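Local coordinates for D-threo-3-hydroxyaspartate dehydratase (Delftia, PDB 3WQC), which catalyses the pyridoxal-phosphate-dependent dehydration and deamination of D-threo-3-hydroxyaspartate to oxaloacetate and ammonium, and also acts on D-serine, at residues L180-S185 with E242-V247; R32-M37 with A61-A66; V249-V254 with G259-E264. All blocks are in the same frame, centred on the assembly; numbering follows the deposited sequence.

From the N terminus, contact 2 comes first: residues 32-37 of helix 27-44 meet residues 61-66 of helix 58-66, closing a loop of 23 residues. Contact 1 follows, bringing the end of strand 175-180 and the loop after it against strand 242-243 and its exit, across the pyridoxal phosphate. Contact 3 closes the shortest loop, the four residues 255-258 within helix 253-258. The three lie in series, none enclosing or crossing another. They nevertheless touch: A245 meets M37, V247 meets D252, and the side chains of N33 and R36 hydrogen-bond to V249 O and V260 O. Contacts 1 and 2 tie parts of the barrel domain together, while contact 3 packs the residues before helix 253-258 against the chain leading into strand 268-278.

Contact 1. Residues L180-S185 with E242-V247; sequences LTHAGS and EVRAGV. With PLP (pyridoxal-5'-phosphate), chain J.
The R244 guanidinium lies at the N1 edge of the PLP pyridine and the H182 ring over its face. L180 CD1 covers one face of the guanidinium, 4.0 Å above its plane, while T181 O and PLP N1 lie at its edge, in plane. One face of the H182 ring is laid over the pyridine, with PLP C3 3.8 Å from its plane and over its centre; the backbone N of G184 lies on the opposite face, toward the rim. A chi1 of 171° swings the imidazole away from the backbone N of H182 and over the pyridine. H182 CB packs 3.6 Å from R244 NH2.

R244 NH2 divides its hydrogens between two acceptors. One bond runs to T181 O at 2.8 Å with a nearly straight N-H...O angle of 162°, the donor standing well above the carbonyl plane; the other reaches PLP N1 at 2.9 Å. Weak bonds from NH1 to T181 O and from NE to PLP N1 supplement them. A bend at chi3 (-40°) turns the group edge-on to both acceptors.

The segments lie at the C-terminal ends of strands 175-180 and 242-243, which are separated by strand 222-225 in the parallel sheet of the TIM-barrel-like domain shared with alanine racemase. An arginine facing the pyridine nitrogen, as in alanine racemase, probably leaves N1 unprotonated and limits its use as an electron sink.

Beyond the arginine, the backbone grips the phosphate: G246 N donates to PLP O1P at 2.6 Å, and V247 N to PLP O3P at 3.2 Å. Y187, T228 and R151 also hydrogen-bond to the cofactor. Outside the two segments, G226 O pairs with H182 ND1 and S224 OG with R244 NH1, which probably helps fix the rotation of both groups.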
loop_
_atom_site.group_PDB
_atom_site.type_symbol
_atom_site.label_atom_id
_atom_site.label_comp_id
_atom_site.label_asym_id
_atom_site.label_seq_id
_atom_site.Cartn_x
_atom_site.Cartn_y
_atom_site.Cartn_z
ATOM N N LEU B 180 -8.510 -26.701 -7.320
ATOM C CA LEU B 180 -8.313 -25.429 -7.975
ATOM C C LEU B 180 -6.809 -25.208 -8.159
ATOM O O LEU B 180 -5.993 -25.737 -7.353
ATOM C CB LEU B 180 -8.920 -24.224 -7.194
ATOM C CG LEU B 180 -8.180 -23.778 -5.918
ATOM C CD1 LEU B 180 -8.650 -22.346 -5.528
ATOM C CD2 LEU B 180 -8.389 -24.731 -4.709
ATOM N N THR B 181 -6.444 -24.353 -9.127
ATOM C CA THR B 181 -5.058 -24.000 -9.308
ATOM C C THR B 181 -5.029 -22.542 -9.772
ATOM O O THR B 181 -6.034 -22.082 -10.393
ATOM C CB THR B 181 -4.320 -24.911 -10.351
ATOM O OG1 THR B 181 -2.912 -24.614 -10.222
ATOM C CG2 THR B 181 -4.792 -24.664 -11.745
ATOM N N HIS B 182 -3.914 -21.842 -9.493
ATOM C CA HIS B 182 -3.705 -20.507 -10.007
ATOM C C HIS B 182 -2.374 -20.447 -10.615
ATOM O O HIS B 182 -1.313 -20.558 -9.884
ATOM C CB HIS B 182 -3.769 -19.556 -8.789
ATOM C CG HIS B 182 -3.357 -18.133 -9.060
ATOM N ND1 HIS B 182 -3.993 -17.269 -9.983
ATOM C CD2 HIS B 182 -2.306 -17.382 -8.483
ATOM C CE1 HIS B 182 -3.357 -16.023 -9.886
ATOM N NE2 HIS B 182 -2.353 -16.110 -9.048
ATOM N N ALA B 183 -2.297 -20.254 -11.959
ATOM C CA ALA B 183 -0.968 -20.298 -12.592
ATOM C C ALA B 183 -0.339 -18.901 -12.575
ATOM O O ALA B 183 -0.249 -18.220 -13.615
ATOM C CB ALA B 183 -1.028 -20.910 -13.990
ATOM N N GLY B 184 0.022 -18.394 -11.388
ATOM C CA GLY B 184 0.531 -17.007 -11.198
ATOM C C GLY B 184 1.858 -16.741 -11.877
ATOM O O GLY B 184 2.248 -15.571 -12.016
ATOM N N SER B 185 2.547 -17.789 -12.343
ATOM C CA SER B 185 3.794 -17.596 -13.080
ATOM C C SER B 185 3.454 -16.999 -14.438
ATOM O O SER B 185 4.412 -16.533 -15.100
ATOM C CB SER B 185 4.566 -18.903 -13.319
ATOM O OG SER B 185 3.860 -19.769 -14.231
ATOM N N GLU B 242 -14.919 -23.901 -13.994
ATOM C CA GLU B 242 -14.965 -22.430 -13.783
ATOM C C GLU B 242 -13.550 -21.909 -13.954
ATOM O O GLU B 242 -12.528 -22.568 -13.681
ATOM C CB GLU B 242 -15.534 -22.074 -12.446
ATOM C CG GLU B 242 -14.641 -22.569 -11.325
ATOM C CD GLU B 242 -15.129 -22.096 -9.929
ATOM O OE1 GLU B 242 -14.241 -21.697 -9.099
ATOM O OE2 GLU B 242 -16.353 -22.121 -9.589
ATOM N N VAL B 243 -13.503 -20.624 -14.312
ATOM C CA VAL B 243 -12.268 -19.853 -14.322
ATOM C C VAL B 243 -12.419 -18.692 -13.342
ATOM O O VAL B 243 -13.465 -18.058 -13.258
ATOM C CB VAL B 243 -12.030 -19.311 -15.746
ATOM C CG1 VAL B 243 -10.922 -18.251 -15.843
ATOM C CG2 VAL B 243 -11.712 -20.474 -16.678
ATOM N N ARG B 244 -11.315 -18.430 -12.622
ATOM C CA ARG B 244 -11.231 -17.304 -11.687
ATOM C C ARG B 244 -10.272 -16.260 -12.311
ATOM O O ARG B 244 -9.134 -16.575 -12.702
ATOM C CB ARG B 244 -10.584 -17.801 -10.345
ATOM C CG ARG B 244 -11.419 -18.983 -9.786
ATOM C CD ARG B 244 -10.908 -19.392 -8.369
ATOM N NE ARG B 244 -9.429 -19.356 -8.323
ATOM C CZ ARG B 244 -8.605 -20.200 -8.976
ATOM N NH1 ARG B 244 -9.093 -21.344 -9.505
ATOM N NH2 ARG B 244 -7.301 -19.937 -9.083
ATOM N N ALA B 245 -10.718 -15.022 -12.330
ATOM C CA ALA B 245 -9.828 -13.919 -12.817
ATOM C C ALA B 245 -10.334 -12.678 -12.092
ATOM O O ALA B 245 -11.524 -12.585 -11.739
ATOM C CB ALA B 245 -10.024 -13.681 -14.328
ATOM N N GLY B 246 -9.395 -11.805 -11.773
ATOM C CA GLY B 246 -9.782 -10.594 -10.974
ATOM C C GLY B 246 -9.256 -9.305 -11.581
ATOM O O GLY B 246 -10.040 -8.339 -11.665
ATOM N N VAL B 247 -7.963 -9.200 -11.894
ATOM C CA VAL B 247 -7.387 -7.862 -12.216
ATOM C C VAL B 247 -7.994 -7.377 -13.518
ATOM O O VAL B 247 -8.015 -6.152 -13.736
ATOM C CB VAL B 247 -5.853 -7.868 -12.269
ATOM C CG1 VAL B 247 -5.295 -8.676 -13.481
ATOM C CG2 VAL B 247 -5.327 -6.431 -12.194
HETATM N N1 PLP J . -7.015 -17.181 -8.147
HETATM C C2 PLP J . -6.279 -16.982 -7.035
HETATM C C2A PLP J . -6.067 -18.099 -6.039
HETATM C C3 PLP J . -5.709 -15.676 -6.804
HETATM O O3 PLP J . -5.007 -15.477 -5.699
HETATM C C4 PLP J . -5.935 -14.655 -7.793
HETATM C C4A PLP J . -5.410 -13.351 -7.554
HETATM C C5 PLP J . -6.730 -14.960 -8.939
HETATM C C6 PLP J . -7.193 -16.272 -9.110
HETATM C C5A PLP J . -6.991 -13.926 -10.006
HETATM O O4P PLP J . -5.701 -13.625 -10.714
HETATM P P PLP J . -5.654 -12.289 -11.595
HETATM O O1P PLP J . -6.896 -12.360 -12.403
HETATM O O2P PLP J . -4.424 -12.473 -12.413
HETATM O O3P PLP J . -5.677 -11.111 -10.710
#

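Contact 2. Residues R32-M37 with A61-A66; sequences RNIARM and AAAQRA
Helices 27-44 and 58-66, which pack on each other within the alanine-racemase-like N-terminal domain, meet here through one isoleucine. I34 points from the first helix at the second, and its terminal methyl, CD1, does most of the touching: it reaches A63 CB at 3.7 Å and Q64 CG at 3.9 Å. Farther back along the same branch, CG1 lies 4.1 Å from Q64 CG. The other branch takes a separate course, with CG2 alongside the backbone at 3.9 Å from A63 O. CG1 stands anti to the carbonyl carbon (chi1 -73°) and the chain is fully extended at chi2, which carries CD1 across to A63 CB and Q64 CG.

The I34 and Q64 side chains cross at about a right angle, and the isoleucine meets the glutamine at its aliphatic CG. The helix backbones approach closely at this point, 6.2 Å between I34 CA and Q64 CA, and the small A63 beside it is consistent with so close an approach.

In the TIM-barrel-like domain this pair lies on the outside of the strands, with Q64 about 9 Å from the cofactor between nearest side-chain and PLP atoms. An alanine in place of I34 would probably open a gap between the helices, leaving A63 CB and Q64 CG without their apolar partner. A67 also touches I34, whereas A63 packs against M30 and Q31 of helix 27-44. The amide end of Q64 turns elsewhere, its NE2 making a weak hydrogen bond to V60 O in its own helix.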
loop_
_atom_site.group_PDB
_atom_site.type_symbol
_atom_site.label_atom_id
_atom_site.label_comp_id
_atom_site.label_asym_id
_atom_site.label_seq_id
_atom_site.Cartn_x
_atom_site.Cartn_y
_atom_site.Cartn_z
ATOM N N ARG B 32 -16.511 -2.599 -20.532
ATOM C CA ARG B 32 -15.916 -3.316 -21.720
ATOM C C ARG B 32 -15.090 -4.467 -21.174
ATOM O O ARG B 32 -15.084 -5.552 -21.742
ATOM C CB ARG B 32 -14.987 -2.461 -22.626
ATOM C CG ARG B 32 -15.760 -1.572 -23.631
ATOM C CD ARG B 32 -14.917 -0.434 -24.188
ATOM N NE ARG B 32 -15.829 0.692 -23.958
ATOM C CZ ARG B 32 -15.497 1.923 -23.561
ATOM N NH1 ARG B 32 -14.213 2.265 -23.400
ATOM N NH2 ARG B 32 -16.463 2.800 -23.293
ATOM N N ASN B 33 -14.312 -4.250 -20.106
ATOM C CA ASN B 33 -13.458 -5.362 -19.563
ATOM C C ASN B 33 -14.332 -6.492 -19.021
ATOM O O ASN B 33 -14.003 -7.664 -19.238
ATOM C CB ASN B 33 -12.600 -4.762 -18.418
ATOM C CG ASN B 33 -11.539 -3.786 -18.912
ATOM O OD1 ASN B 33 -11.188 -3.750 -20.116
ATOM N ND2 ASN B 33 -11.003 -2.958 -17.975
ATOM N N ILE B 34 -15.408 -6.131 -18.332
ATOM C CA ILE B 34 -16.347 -7.099 -17.732
ATOM C C ILE B 34 -16.913 -7.950 -18.873
ATOM O O ILE B 34 -16.963 -9.198 -18.804
ATOM C CB ILE B 34 -17.439 -6.403 -16.862
ATOM C CG1 ILE B 34 -16.744 -5.928 -15.590
ATOM C CG2 ILE B 34 -18.644 -7.295 -16.627
ATOM C CD1 ILE B 34 -17.645 -5.117 -14.673
ATOM N N ALA B 35 -17.390 -7.282 -19.912
ATOM C CA ALA B 35 -18.048 -8.004 -21.062
ATOM C C ALA B 35 -17.058 -8.882 -21.750
ATOM O O ALA B 35 -17.381 -10.026 -22.144
ATOM C CB ALA B 35 -18.552 -7.002 -22.053
ATOM N N ARG B 36 -15.831 -8.381 -21.964
ATOM C CA ARG B 36 -14.840 -9.156 -22.699
ATOM C C ARG B 36 -14.568 -10.522 -21.981
ATOM O O ARG B 36 -14.488 -11.601 -22.620
ATOM C CB ARG B 36 -13.516 -8.408 -22.904
ATOM C CG ARG B 36 -12.342 -9.255 -23.505
ATOM C CD ARG B 36 -11.088 -8.437 -23.588
ATOM N NE ARG B 36 -9.957 -9.228 -24.056
ATOM C CZ ARG B 36 -8.655 -8.970 -23.803
ATOM N NH1 ARG B 36 -8.310 -7.851 -23.175
ATOM N NH2 ARG B 36 -7.684 -9.791 -24.235
ATOM N N MET B 37 -14.356 -10.462 -20.679
ATOM C CA MET B 37 -14.050 -11.691 -19.947
ATOM C C MET B 37 -15.234 -12.595 -19.924
ATOM O O MET B 37 -15.050 -13.816 -20.156
ATOM C CB MET B 37 -13.582 -11.333 -18.502
ATOM C CG MET B 37 -13.134 -12.571 -17.684
ATOM S SD MET B 37 -11.653 -13.409 -18.348
ATOM C CE MET B 37 -10.317 -12.257 -17.868
ATOM N N ALA B 61 -18.378 -5.711 -7.979
ATOM C CA ALA B 61 -18.781 -7.109 -8.059
ATOM C C ALA B 61 -20.227 -7.205 -8.558
ATOM O O ALA B 61 -20.573 -8.196 -9.245
ATOM C CB ALA B 61 -18.684 -7.742 -6.660
ATOM N N ALA B 62 -21.086 -6.217 -8.225
ATOM C CA ALA B 62 -22.466 -6.271 -8.730
ATOM C C ALA B 62 -22.473 -6.203 -10.240
ATOM O O ALA B 62 -23.260 -6.854 -10.921
ATOM C CB ALA B 62 -23.339 -5.128 -8.152
ATOM N N ALA B 63 -21.627 -5.377 -10.834
ATOM C CA ALA B 63 -21.517 -5.285 -12.291
ATOM C C ALA B 63 -21.030 -6.593 -12.880
ATOM O O ALA B 63 -21.486 -7.043 -13.948
ATOM C CB ALA B 63 -20.603 -4.133 -12.739
ATOM N N GLN B 64 -20.047 -7.207 -12.256
ATOM C CA GLN B 64 -19.572 -8.558 -12.700
ATOM C C GLN B 64 -20.717 -9.591 -12.622
ATOM O O GLN B 64 -20.890 -10.369 -13.589
ATOM C CB GLN B 64 -18.391 -8.991 -11.837
ATOM C CG GLN B 64 -17.140 -8.076 -12.167
ATOM C CD GLN B 64 -15.986 -8.262 -11.212
ATOM O OE1 GLN B 64 -14.853 -8.702 -11.658
ATOM N NE2 GLN B 64 -16.187 -7.907 -9.968
ATOM N N ARG B 65 -21.515 -9.567 -11.542
ATOM C CA ARG B 65 -22.631 -10.540 -11.370
ATOM C C ARG B 65 -23.697 -10.252 -12.445
ATOM O O ARG B 65 -24.167 -11.203 -13.139
ATOM C CB ARG B 65 -23.249 -10.435 -9.991
ATOM C CG ARG B 65 -24.473 -11.357 -9.775
ATOM C CD ARG B 65 -24.889 -11.261 -8.298
ATOM N NE ARG B 65 -25.421 -9.917 -7.929
ATOM C CZ ARG B 65 -24.791 -8.941 -7.196
ATOM N NH1 ARG B 65 -25.430 -7.777 -6.945
ATOM N NH2 ARG B 65 -23.547 -9.136 -6.700
ATOM N N ALA B 66 -24.043 -8.977 -12.664
ATOM C CA ALA B 66 -25.037 -8.617 -13.671
ATOM C C ALA B 66 -24.675 -9.114 -15.096
ATOM O O ALA B 66 -25.581 -9.476 -15.903
ATOM C CB ALA B 66 -25.309 -7.118 -13.688
#

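Contact 3. Residues V249-V254 with G259-E264; sequences VFFDLV and GVCAAE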
loop_
_atom_site.group_PDB
_atom_site.type_symbol
_atom_site.label_atom_id
_atom_site.label_comp_id
_atom_site.label_asym_id
_atom_site.label_seq_id
_atom_site.Cartn_x
_atom_site.Cartn_y
_atom_site.Cartn_z
ATOM N N VAL B 249 -10.839 -6.717 -14.431
ATOM C CA VAL B 249 -11.935 -5.794 -14.307
ATOM C C VAL B 249 -11.444 -4.370 -14.598
ATOM O O VAL B 249 -12.201 -3.555 -15.249
ATOM C CB VAL B 249 -12.691 -5.951 -12.938
ATOM C CG1 VAL B 249 -11.839 -5.498 -11.718
ATOM C CG2 VAL B 249 -14.035 -5.189 -12.929
ATOM N N PHE B 250 -10.214 -4.075 -14.140
ATOM C CA PHE B 250 -9.602 -2.772 -14.446
ATOM C C PHE B 250 -8.456 -2.811 -15.413
ATOM O O PHE B 250 -8.175 -1.799 -16.107
ATOM C CB PHE B 250 -9.096 -2.076 -13.133
ATOM C CG PHE B 250 -10.190 -1.904 -12.086
ATOM C CD1 PHE B 250 -11.547 -1.561 -12.436
ATOM C CD2 PHE B 250 -9.851 -2.003 -10.734
ATOM C CE1 PHE B 250 -12.531 -1.358 -11.433
ATOM C CE2 PHE B 250 -10.825 -1.767 -9.748
ATOM C CZ PHE B 250 -12.153 -1.482 -10.086
ATOM N N PHE B 251 -7.679 -3.905 -15.432
ATOM C CA PHE B 251 -6.379 -3.966 -16.042
ATOM C C PHE B 251 -5.391 -2.950 -15.435
ATOM O O PHE B 251 -5.774 -2.203 -14.508
ATOM C CB PHE B 251 -6.407 -3.870 -17.623
ATOM C CG PHE B 251 -7.031 -5.084 -18.268
ATOM C CD1 PHE B 251 -6.396 -6.338 -18.132
ATOM C CD2 PHE B 251 -8.189 -4.971 -19.040
ATOM C CE1 PHE B 251 -6.891 -7.467 -18.827
ATOM C CE2 PHE B 251 -8.713 -6.114 -19.710
ATOM C CZ PHE B 251 -8.037 -7.337 -19.599
ATOM N N ASP B 252 -4.157 -2.981 -15.915
ATOM C CA ASP B 252 -3.078 -2.160 -15.407
ATOM C C ASP B 252 -1.901 -2.268 -16.313
ATOM O O ASP B 252 -1.995 -2.943 -17.390
ATOM C CB ASP B 252 -2.768 -2.489 -13.921
ATOM C CG ASP B 252 -2.317 -3.946 -13.725
ATOM O OD1 ASP B 252 -1.726 -4.496 -14.702
ATOM O OD2 ASP B 252 -2.542 -4.527 -12.638
ATOM N N LEU B 253 -0.798 -1.575 -15.999
ATOM C CA LEU B 253 0.325 -1.567 -16.925
ATOM C C LEU B 253 1.132 -2.871 -16.933
ATOM O O LEU B 253 1.706 -3.254 -17.955
ATOM C CB LEU B 253 1.292 -0.427 -16.601
ATOM C CG LEU B 253 0.602 0.976 -16.812
ATOM C CD1 LEU B 253 1.520 2.021 -16.159
ATOM C CD2 LEU B 253 0.429 1.226 -18.314
ATOM N N VAL B 254 1.126 -3.596 -15.805
ATOM C CA VAL B 254 1.738 -4.959 -15.803
ATOM C C VAL B 254 0.957 -5.833 -16.822
ATOM O O VAL B 254 1.603 -6.526 -17.620
ATOM C CB VAL B 254 1.688 -5.561 -14.389
ATOM C CG1 VAL B 254 1.852 -7.081 -14.421
ATOM C CG2 VAL B 254 2.819 -4.914 -13.599
ATOM N N GLY B 259 0.737 -8.330 -22.339
ATOM C CA GLY B 259 0.219 -8.297 -23.715
ATOM C C GLY B 259 -1.229 -8.648 -23.829
ATOM O O GLY B 259 -1.690 -8.916 -24.940
ATOM N N VAL B 260 -1.949 -8.683 -22.709
ATOM C CA VAL B 260 -3.355 -9.111 -22.709
ATOM C C VAL B 260 -4.300 -7.909 -22.707
ATOM O O VAL B 260 -5.537 -8.098 -22.789
ATOM C CB VAL B 260 -3.651 -10.097 -21.587
ATOM C CG1 VAL B 260 -2.774 -11.391 -21.799
ATOM C CG2 VAL B 260 -3.416 -9.457 -20.216
ATOM N N CYS B 261 -3.763 -6.664 -22.712
ATOM C CA CYS B 261 -4.652 -5.523 -22.901
ATOM C C CYS B 261 -3.738 -4.410 -23.468
ATOM O O CYS B 261 -2.499 -4.525 -23.505
ATOM C CB CYS B 261 -5.291 -5.046 -21.564
ATOM S SG CYS B 261 -4.138 -4.363 -20.386
ATOM N N ALA B 262 -4.352 -3.297 -23.819
ATOM C CA ALA B 262 -3.598 -2.067 -24.177
ATOM C C ALA B 262 -3.757 -1.074 -23.047
ATOM O O ALA B 262 -4.691 -1.218 -22.254
ATOM C CB ALA B 262 -4.205 -1.462 -25.393
ATOM N N ALA B 263 -2.937 -0.015 -23.048
ATOM C CA ALA B 263 -3.080 1.015 -22.021
ATOM C C ALA B 263 -4.501 1.671 -22.056
ATOM O O ALA B 263 -5.059 1.992 -20.999
ATOM C CB ALA B 263 -1.966 2.056 -22.180
ATOM N N GLU B 264 -5.123 1.775 -23.256
ATOM C CA GLU B 264 -6.461 2.300 -23.394
ATOM C C GLU B 264 -7.526 1.405 -22.787
ATOM O O GLU B 264 -8.690 1.880 -22.675
ATOM C CB GLU B 264 -6.879 2.579 -24.879
ATOM C CG GLU B 264 -5.947 3.374 -25.746
ATOM C CD GLU B 264 -4.994 2.450 -26.514
ATOM O OE1 GLU B 264 -5.292 2.116 -27.704
ATOM O OE2 GLU B 264 -3.955 2.052 -25.907
#
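Sulfur and methylene contacts with an aromatic ring dominate this pair. C261 CB sits over one face of the F251 ring, 3.7 Å from the centroid and only 8° off the ring normal, a CH-pi contact almost directly above the centre. The sulfur of the same residue lies obliquely, with C261 SG 4.1 Å from the centroid and 33° off the normal. Because SG is placed between the backbone N and the carbonyl carbon (chi1 66°), it leans from the ring toward the stem of the phenylalanine and packs against F251 CB at 3.6 Å.

Apolar contact is slighter at the far end of the ring, where F251 CE1 meets V260 CG2 at 4.2 Å. The F251 side chain also touches N33 and R36 of helix 27-44 and T228 and L232 of helix 228-233, so the ring is buried among several elements.

Polar bonds lead out of the two segments. V260 O, 4.1 Å from F251 CZ, accepts a hydrogen bond from R36 NH1, which ties the loop after helix 253-258 to helix 27-44. D252 uses OD2 to accept from A362 N, beside the magnesium ligands H361 and C363, and OD1 to accept from M255 N.

D252 holds the N-cap position of helix 253-258, and the bond from M255 N caps the helix. At the other end G259, with positive phi, is the C-prime residue of a Schellman motif, V260 N bonding to M255 O and G259 N to R256 O. The arrangement is thus a short helix capped at both ends, with F251 before it and C261 after it packed together across its ends.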